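Long-range contacts in protein Pcdhgb2 (Mus musculus, PDB 5SZR), which probably mediates calcium-dependent cell adhesion and may help establish specific neuronal connections in the brain: residues P2-F10 / A84-C94; G248-A256 / V268-V276. All coordinates share one frame; numbering follows the deposited sequence.

How the interactions relate
Both contacts lie in a rod of four cadherin domains, extracellular repeats 3 to 6. Interaction 1 belongs to the first of these and interaction 2 to the third. Their nearest atoms are about 78 Å apart, with no shared strand. Each mixes buried and exposed residues. Interaction 1 sits at the chain's N-terminal end, where the mostly loop segment 2-10 lies against the hairpin of strands 77-85 and 91-101 before joining their sheet as strand 9-15. Interaction 2 joins edge strands of two different sheets. Residues 2-10 and 84-94 rely on proline, phenylalanine and a cysteine sulfur. Residues 248-256 and 268-276 rely on aliphatic packing, a tyrosine and a turn held by N271 and S274 side chains.

Interaction 1: P2-F10 / A84-C94; sequences PPMFSQDVF and AKDPGDLASHC
F5 packs against C94 and A84 where the N-terminal segment enters a cadherin beta-sandwich. P3 and F5 match the Pro-X-Phe that follows the calcium-binding linker in cadherin repeats. From here the chain leads into strand 9-15, which pairs in parallel with strand 91-101.

The sulfur-aromatic contact is central. C94 SG sits almost straight above the middle of the F5 ring, 3.6 Å from its centroid. C94 chi1 of 78° places SG between the backbone N and the carbonyl carbon, and this brings it over the ring. C94 SG also meets the edge of the F10 ring, 5.0 Å from the F10 centroid. It therefore lies between one ring's face and another ring's rim.

Apolar contacts extend this core. A84 CB touches F5 CZ at 3.6 Å. Y42 of strand 41-44 and V27 also pack on F5. P3 CD makes van der Waals contact with D86 CG at 4.1 Å, the side chains roughly perpendicular.

Polar contacts are few. S92 O lies in the plane of the F5 ring, at its edge. One hydrogen bond joins the segments: S92 OG donates to P3 O over a short 2.5 Å, tilted 31° from the carbonyl plane.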
loop_
_atom_site.group_PDB
_atom_site.type_symbol
_atom_site.label_atom_id
_atom_site.label_comp_id
_atom_site.label_asym_id
_atom_site.label_seq_id
_atom_site.Cartn_x
_atom_site.Cartn_y
_atom_site.Cartn_z
ATOM N N PRO A 2 -30.041 -54.061 -73.243
ATOM C CA PRO A 2 -29.936 -52.759 -72.576
ATOM C C PRO A 2 -28.801 -52.715 -71.557
ATOM O O PRO A 2 -28.384 -53.764 -71.068
ATOM C CB PRO A 2 -31.296 -52.612 -71.886
ATOM C CG PRO A 2 -31.720 -54.010 -71.620
ATOM C CD PRO A 2 -31.225 -54.815 -72.794
ATOM N N PRO A 3 -28.303 -51.519 -71.248
ATOM C CA PRO A 3 -27.252 -51.404 -70.231
ATOM C C PRO A 3 -27.783 -51.740 -68.846
ATOM O O PRO A 3 -28.963 -51.543 -68.544
ATOM C CB PRO A 3 -26.822 -49.936 -70.325
ATOM C CG PRO A 3 -27.992 -49.232 -70.924
ATOM C CD PRO A 3 -28.635 -50.219 -71.856
ATOM N N MET A 4 -26.896 -52.266 -68.002
ATOM C CA MET A 4 -27.259 -52.608 -66.634
ATOM C C MET A 4 -26.058 -52.447 -65.716
ATOM O O MET A 4 -24.946 -52.865 -66.054
ATOM C CB MET A 4 -27.792 -54.041 -66.521
ATOM C CG MET A 4 -29.266 -54.184 -66.831
ATOM S SD MET A 4 -29.980 -55.652 -66.068
ATOM C CE MET A 4 -28.938 -56.944 -66.755
ATOM N N PHE A 5 -26.299 -51.851 -64.551
ATOM C CA PHE A 5 -25.285 -51.750 -63.516
ATOM C C PHE A 5 -25.217 -53.042 -62.706
ATOM O O PHE A 5 -26.179 -53.813 -62.631
ATOM C CB PHE A 5 -25.571 -50.566 -62.591
ATOM C CG PHE A 5 -25.393 -49.228 -63.246
ATOM C CD1 PHE A 5 -24.131 -48.669 -63.377
ATOM C CD2 PHE A 5 -26.485 -48.526 -63.733
ATOM C CE1 PHE A 5 -23.960 -47.442 -63.986
ATOM C CE2 PHE A 5 -26.319 -47.295 -64.340
ATOM C CZ PHE A 5 -25.055 -46.753 -64.464
ATOM N N SER A 6 -24.051 -53.269 -62.091
ATOM C CA SER A 6 -23.844 -54.466 -61.281
ATOM C C SER A 6 -24.842 -54.550 -60.131
ATOM O O SER A 6 -25.202 -55.651 -59.699
ATOM C CB SER A 6 -22.409 -54.487 -60.748
ATOM O OG SER A 6 -22.375 -54.782 -59.361
ATOM N N GLN A 7 -25.296 -53.408 -59.630
ATOM C CA GLN A 7 -26.285 -53.355 -58.564
ATOM C C GLN A 7 -26.986 -52.008 -58.658
ATOM O O GLN A 7 -26.556 -51.114 -59.389
ATOM C CB GLN A 7 -25.635 -53.551 -57.189
ATOM C CG GLN A 7 -24.747 -52.391 -56.756
ATOM C CD GLN A 7 -23.821 -52.752 -55.611
ATOM O OE1 GLN A 7 -22.894 -53.547 -55.777
ATOM N NE2 GLN A 7 -24.071 -52.167 -54.437
ATOM N N ASP A 8 -28.074 -51.866 -57.903
ATOM C CA ASP A 8 -28.828 -50.619 -57.976
ATOM C C ASP A 8 -28.233 -49.531 -57.088
ATOM O O ASP A 8 -28.165 -48.368 -57.501
ATOM C CB ASP A 8 -30.293 -50.866 -57.616
ATOM C CG ASP A 8 -30.999 -51.733 -58.639
ATOM O OD1 ASP A 8 -30.496 -51.831 -59.780
ATOM O OD2 ASP A 8 -32.054 -52.313 -58.307
ATOM N N VAL A 9 -27.792 -49.874 -55.878
ATOM C CA VAL A 9 -27.391 -48.876 -54.884
ATOM C C VAL A 9 -25.989 -49.202 -54.381
ATOM O O VAL A 9 -25.767 -50.270 -53.799
ATOM C CB VAL A 9 -28.376 -48.807 -53.708
ATOM C CG1 VAL A 9 -27.964 -47.704 -52.744
ATOM C CG2 VAL A 9 -29.793 -48.579 -54.210
ATOM N N PHE A 10 -25.054 -48.283 -54.603
ATOM C CA PHE A 10 -23.703 -48.358 -54.069
ATOM C C PHE A 10 -23.581 -47.435 -52.859
ATOM O O PHE A 10 -24.242 -46.396 -52.786
ATOM C CB PHE A 10 -22.665 -47.955 -55.125
ATOM C CG PHE A 10 -22.714 -48.773 -56.393
ATOM C CD1 PHE A 10 -21.833 -49.826 -56.589
ATOM C CD2 PHE A 10 -23.619 -48.471 -57.400
ATOM C CE1 PHE A 10 -21.866 -50.576 -57.759
ATOM C CE2 PHE A 10 -23.657 -49.213 -58.568
ATOM C CZ PHE A 10 -22.779 -50.266 -58.749
ATOM N N ALA A 84 -27.335 -44.290 -67.219
ATOM C CA ALA A 84 -26.509 -44.835 -68.287
ATOM C C ALA A 84 -27.340 -44.976 -69.555
ATOM O O ALA A 84 -28.396 -45.616 -69.539
ATOM C CB ALA A 84 -25.921 -46.190 -67.888
ATOM N N LYS A 85 -26.860 -44.385 -70.650
ATOM C CA LYS A 85 -27.572 -44.379 -71.924
ATOM C C LYS A 85 -26.673 -44.941 -73.015
ATOM O O LYS A 85 -25.617 -44.372 -73.308
ATOM C CB LYS A 85 -28.031 -42.965 -72.291
ATOM C CG LYS A 85 -29.534 -42.758 -72.222
ATOM N N ASP A 86 -27.098 -46.043 -73.618
ATOM C CA ASP A 86 -26.395 -46.646 -74.744
ATOM C C ASP A 86 -26.687 -45.821 -75.997
ATOM O O ASP A 86 -27.414 -44.823 -75.946
ATOM C CB ASP A 86 -26.808 -48.112 -74.871
ATOM C CG ASP A 86 -28.214 -48.287 -75.420
ATOM O OD1 ASP A 86 -29.076 -47.423 -75.152
ATOM O OD2 ASP A 86 -28.455 -49.295 -76.118
ATOM N N PRO A 87 -26.107 -46.181 -77.152
ATOM C CA PRO A 87 -26.481 -45.474 -78.388
ATOM C C PRO A 87 -27.971 -45.515 -78.683
ATOM O O PRO A 87 -28.495 -44.583 -79.307
ATOM C CB PRO A 87 -25.666 -46.203 -79.462
ATOM C CG PRO A 87 -24.454 -46.655 -78.741
ATOM C CD PRO A 87 -24.923 -47.038 -77.364
ATOM N N GLY A 88 -28.669 -46.560 -78.253
ATOM C CA GLY A 88 -30.110 -46.603 -78.362
ATOM C C GLY A 88 -30.776 -45.685 -77.352
ATOM O O GLY A 88 -30.136 -44.982 -76.569
ATOM N N ASP A 89 -32.110 -45.703 -77.372
ATOM C CA ASP A 89 -32.873 -44.811 -76.507
ATOM C C ASP A 89 -32.975 -45.329 -75.076
ATOM O O ASP A 89 -33.125 -44.529 -74.144
ATOM C CB ASP A 89 -34.273 -44.593 -77.082
ATOM N N LEU A 90 -32.898 -46.645 -74.882
ATOM C CA LEU A 90 -33.075 -47.231 -73.562
ATOM C C LEU A 90 -31.992 -46.747 -72.601
ATOM O O LEU A 90 -30.895 -46.348 -73.001
ATOM C CB LEU A 90 -33.053 -48.759 -73.649
ATOM N N ALA A 91 -32.316 -46.786 -71.309
ATOM C CA ALA A 91 -31.386 -46.335 -70.286
ATOM C C ALA A 91 -31.604 -47.128 -69.006
ATOM O O ALA A 91 -32.657 -47.737 -68.795
ATOM C CB ALA A 91 -31.532 -44.834 -70.009
ATOM N N SER A 92 -30.582 -47.110 -68.151
ATOM C CA SER A 92 -30.629 -47.732 -66.836
ATOM C C SER A 92 -30.053 -46.772 -65.806
ATOM O O SER A 92 -29.246 -45.894 -66.126
ATOM C CB SER A 92 -29.861 -49.059 -66.802
ATOM O OG SER A 92 -30.634 -50.103 -67.360
ATOM N N HIS A 93 -30.474 -46.953 -64.555
ATOM C CA HIS A 93 -30.117 -46.044 -63.477
ATOM C C HIS A 93 -29.548 -46.815 -62.296
ATOM O O HIS A 93 -29.873 -47.987 -62.080
ATOM C CB HIS A 93 -31.326 -45.226 -63.005
ATOM C CG HIS A 93 -32.129 -44.632 -64.118
ATOM N ND1 HIS A 93 -33.163 -45.307 -64.731
ATOM C CD2 HIS A 93 -32.051 -43.425 -64.729
ATOM C CE1 HIS A 93 -33.687 -44.543 -65.673
ATOM N NE2 HIS A 93 -33.030 -43.396 -65.693
ATOM N N CYS A 94 -28.691 -46.139 -61.535
ATOM C CA CYS A 94 -28.227 -46.643 -60.252
ATOM C C CYS A 94 -27.987 -45.456 -59.331
ATOM O O CYS A 94 -27.846 -44.316 -59.781
ATOM C CB CYS A 94 -26.955 -47.483 -60.390
ATOM S SG CYS A 94 -25.450 -46.516 -60.600
#

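Interaction 2: G248-A256 / V268-V276; sequences GLISYSIIA and VSVNQDSGV. With MAN (alpha-D-mannopyranose), chain T; NAG (2-acetamido-2-deoxy-beta-D-glucopyranose), chain E.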
loop_
_atom_site.group_PDB
_atom_site.type_symbol
_atom_site.label_atom_id
_atom_site.label_comp_id
_atom_site.label_asym_id
_atom_site.label_seq_id
_atom_site.Cartn_x
_atom_site.Cartn_y
_atom_site.Cartn_z
ATOM N N GLY A 248 -8.002 5.908 2.477
ATOM C CA GLY A 248 -6.629 6.147 2.875
ATOM C C GLY A 248 -6.316 7.602 3.156
ATOM O O GLY A 248 -5.147 7.975 3.293
ATOM N N LEU A 249 -7.352 8.434 3.248
ATOM C CA LEU A 249 -7.190 9.850 3.563
ATOM C C LEU A 249 -7.180 10.023 5.078
ATOM O O LEU A 249 -8.142 9.646 5.753
ATOM C CB LEU A 249 -8.313 10.670 2.927
ATOM C CG LEU A 249 -8.213 12.192 3.043
ATOM C CD1 LEU A 249 -6.975 12.702 2.329
ATOM C CD2 LEU A 249 -9.466 12.854 2.487
ATOM N N ILE A 250 -6.101 10.607 5.608
ATOM C CA ILE A 250 -5.859 10.674 7.048
ATOM C C ILE A 250 -6.226 12.051 7.585
ATOM O O ILE A 250 -5.930 13.079 6.962
ATOM C CB ILE A 250 -4.391 10.347 7.382
ATOM C CG1 ILE A 250 -3.974 9.024 6.741
ATOM C CG2 ILE A 250 -4.193 10.283 8.887
ATOM C CD1 ILE A 250 -4.758 7.853 7.243
ATOM N N SER A 251 -6.861 12.071 8.756
ATOM C CA SER A 251 -7.055 13.286 9.535
ATOM C C SER A 251 -6.475 13.076 10.926
ATOM O O SER A 251 -6.724 12.042 11.556
ATOM C CB SER A 251 -8.534 13.662 9.623
ATOM O OG SER A 251 -9.005 14.137 8.375
ATOM N N TYR A 252 -5.697 14.047 11.394
ATOM C CA TYR A 252 -5.084 14.006 12.717
ATOM C C TYR A 252 -5.847 14.898 13.687
ATOM O O TYR A 252 -6.394 15.936 13.305
ATOM C CB TYR A 252 -3.620 14.446 12.661
ATOM C CG TYR A 252 -2.812 13.692 11.634
ATOM C CD1 TYR A 252 -2.326 12.419 11.903
ATOM C CD2 TYR A 252 -2.555 14.244 10.387
ATOM C CE1 TYR A 252 -1.597 11.719 10.963
ATOM C CE2 TYR A 252 -1.823 13.559 9.441
ATOM C CZ TYR A 252 -1.347 12.293 9.731
ATOM O OH TYR A 252 -0.614 11.610 8.785
ATOM N N SER A 253 -5.871 14.483 14.953
ATOM C CA SER A 253 -6.544 15.240 15.999
ATOM C C SER A 253 -5.899 14.925 17.344
ATOM O O SER A 253 -5.098 13.992 17.472
ATOM C CB SER A 253 -8.046 14.937 16.031
ATOM O OG SER A 253 -8.291 13.602 16.446
ATOM N N ILE A 254 -6.262 15.715 18.353
ATOM C CA ILE A 254 -5.801 15.526 19.725
ATOM C C ILE A 254 -6.999 15.107 20.562
ATOM O O ILE A 254 -8.005 15.826 20.616
ATOM C CB ILE A 254 -5.160 16.800 20.299
ATOM C CG1 ILE A 254 -3.876 17.156 19.549
ATOM C CG2 ILE A 254 -4.880 16.629 21.783
ATOM C CD1 ILE A 254 -3.190 18.398 20.097
ATOM N N ILE A 255 -6.888 13.967 21.236
ATOM C CA ILE A 255 -8.021 13.397 21.950
ATOM C C ILE A 255 -7.834 13.351 23.464
ATOM O O ILE A 255 -8.836 13.268 24.186
ATOM C CB ILE A 255 -8.350 11.990 21.418
ATOM C CG1 ILE A 255 -7.136 11.082 21.581
ATOM C CG2 ILE A 255 -8.788 12.068 19.967
ATOM C CD1 ILE A 255 -7.390 9.658 21.181
ATOM N N ALA A 256 -6.606 13.399 23.974
ATOM C CA ALA A 256 -6.409 13.304 25.417
ATOM C C ALA A 256 -5.092 13.962 25.795
ATOM O O ALA A 256 -4.201 14.142 24.961
ATOM C CB ALA A 256 -6.445 11.851 25.901
ATOM N N VAL A 268 -1.550 23.240 22.982
ATOM C CA VAL A 268 -1.130 22.614 21.737
ATOM C C VAL A 268 -2.346 22.322 20.871
ATOM O O VAL A 268 -3.462 22.134 21.365
ATOM C CB VAL A 268 -0.329 21.318 21.985
ATOM C CG1 VAL A 268 1.028 21.636 22.604
ATOM C CG2 VAL A 268 -1.121 20.378 22.877
ATOM N N SER A 269 -2.112 22.295 19.562
ATOM C CA SER A 269 -3.091 21.850 18.583
ATOM C C SER A 269 -2.349 21.097 17.493
ATOM O O SER A 269 -1.118 21.135 17.413
ATOM C CB SER A 269 -3.875 23.022 17.986
ATOM O OG SER A 269 -3.027 23.821 17.179
ATOM N N VAL A 270 -3.104 20.410 16.641
ATOM C CA VAL A 270 -2.534 19.729 15.488
ATOM C C VAL A 270 -3.349 20.098 14.259
ATOM O O VAL A 270 -4.580 20.195 14.321
ATOM C CB VAL A 270 -2.474 18.198 15.692
ATOM C CG1 VAL A 270 -3.863 17.577 15.665
ATOM C CG2 VAL A 270 -1.566 17.561 14.660
ATOM N N ASN A 271 -2.656 20.357 13.154
ATOM C CA ASN A 271 -3.339 20.593 11.891
ATOM C C ASN A 271 -3.890 19.271 11.365
ATOM O O ASN A 271 -3.156 18.284 11.252
ATOM C CB ASN A 271 -2.383 21.223 10.881
ATOM C CG ASN A 271 -3.059 21.543 9.565
ATOM O OD1 ASN A 271 -3.284 20.658 8.736
ATOM N ND2 ASN A 271 -3.382 22.816 9.361
ATOM N N GLN A 272 -5.188 19.246 11.055
ATOM C CA GLN A 272 -5.863 17.980 10.779
ATOM C C GLN A 272 -5.394 17.317 9.486
ATOM O O GLN A 272 -5.574 16.104 9.329
ATOM C CB GLN A 272 -7.375 18.192 10.721
ATOM C CG GLN A 272 -7.842 18.921 9.472
ATOM C CD GLN A 272 -9.343 18.840 9.269
ATOM O OE1 GLN A 272 -10.053 18.194 10.041
ATOM N NE2 GLN A 272 -9.834 19.496 8.222
ATOM N N ASP A 273 -4.806 18.068 8.558
ATOM C CA ASP A 273 -4.368 17.492 7.295
ATOM C C ASP A 273 -2.868 17.246 7.238
ATOM O O ASP A 273 -2.435 16.251 6.650
ATOM C CB ASP A 273 -4.786 18.394 6.130
ATOM C CG ASP A 273 -6.294 18.521 6.002
ATOM O OD1 ASP A 273 -7.012 17.577 6.398
ATOM O OD2 ASP A 273 -6.766 19.563 5.507
ATOM N N SER A 274 -2.065 18.116 7.848
ATOM C CA SER A 274 -0.614 17.996 7.784
ATOM C C SER A 274 -0.013 17.239 8.961
ATOM O O SER A 274 1.112 16.736 8.844
ATOM C CB SER A 274 0.033 19.383 7.731
ATOM O OG SER A 274 0.036 19.962 9.020
ATOM N N GLY A 275 -0.717 17.163 10.087
ATOM C CA GLY A 275 -0.162 16.558 11.277
ATOM C C GLY A 275 0.843 17.410 12.016
ATOM O O GLY A 275 1.422 16.938 13.004
ATOM N N VAL A 276 1.081 18.645 11.569
ATOM C CA VAL A 276 1.959 19.547 12.299
ATOM C C VAL A 276 1.332 19.868 13.646
ATOM O O VAL A 276 0.132 20.161 13.737
ATOM C CB VAL A 276 2.220 20.822 11.486
ATOM C CG1 VAL A 276 2.901 21.861 12.350
ATOM C CG2 VAL A 276 3.068 20.506 10.269
HETATM C C1 MAN T . 6.302 22.755 11.820
HETATM C C2 MAN T . 6.508 21.233 11.756
HETATM C C3 MAN T . 7.681 20.834 12.646
HETATM C C4 MAN T . 8.939 21.668 12.327
HETATM C C5 MAN T . 8.617 23.164 12.386
HETATM C C6 MAN T . 9.757 24.050 11.928
HETATM O O2 MAN T . 6.853 20.808 10.432
HETATM O O3 MAN T . 7.966 19.439 12.539
HETATM O O4 MAN T . 9.951 21.388 13.277
HETATM O O5 MAN T . 7.475 23.465 11.539
HETATM O O6 MAN T . 9.285 25.400 11.957
HETATM C C1 NAG E . -8.156 5.665 20.171
HETATM C C2 NAG E . -9.131 4.571 19.765
HETATM C C3 NAG E . -10.500 5.190 19.489
HETATM C C4 NAG E . -10.951 6.041 20.675
HETATM C C5 NAG E . -9.844 7.014 21.096
HETATM C C6 NAG E . -10.141 7.770 22.371
HETATM C C7 NAG E . -7.978 2.685 18.705
HETATM C C8 NAG E . -7.553 2.056 17.413
HETATM N N2 NAG E . -8.651 3.836 18.606
HETATM O O3 NAG E . -11.453 4.170 19.212
HETATM O O4 NAG E . -12.111 6.785 20.322
HETATM O O5 NAG E . -8.624 6.301 21.327
HETATM O O6 NAG E . -11.507 7.661 22.742
HETATM O O7 NAG E . -7.726 2.172 19.790
HETATM O O HOH W 1 -3.780 13.786 5.905
#
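I254 reaches across to V268 and V270. Its CD1 lies 4.0 Å from V268 CG2, and its CG1 lies 3.9 Å from V270 CG1. V270 CG1 also lies on the S253 backbone, 3.6 Å from S253 CA. L293 of strand 290-299 also packs on I254 and V268.

With CG anti to its carbonyl carbon (chi1 -53°), the Y252 ring lies along the turn 271-275, next to this patch. Its CD2 comes within 3.4 Å of G275 CA. G275, with its positive phi of 76°, leaves room for the ring to come this close. I250 CG2 covers one face of the ring toward the rim, while D273 O lies in plane at the edge. The Y252 hydroxyl bonds to A239 N in strand 232-240. Replacing Y252 by an alanine is likely to open a gap beside G275 and leave A239 N without its hydroxyl partner.

Further out, Y252 N donates to Q272 O at 2.9 Å, and Q272 CA approaches Y252 O at 3.3 Å. A water bridges I250 O and D273 O.

At the polar edge, N271 OD1 accepts from D273 N, an Asx turn, and from S274 N, an Asx motif, one from each face of its plane. V276 N donates to S274 OG in an ST turn. The whole joins edge strand 250-257 to edge strand 268-270 of the other sheet, along one side of the cadherin beta-sandwich.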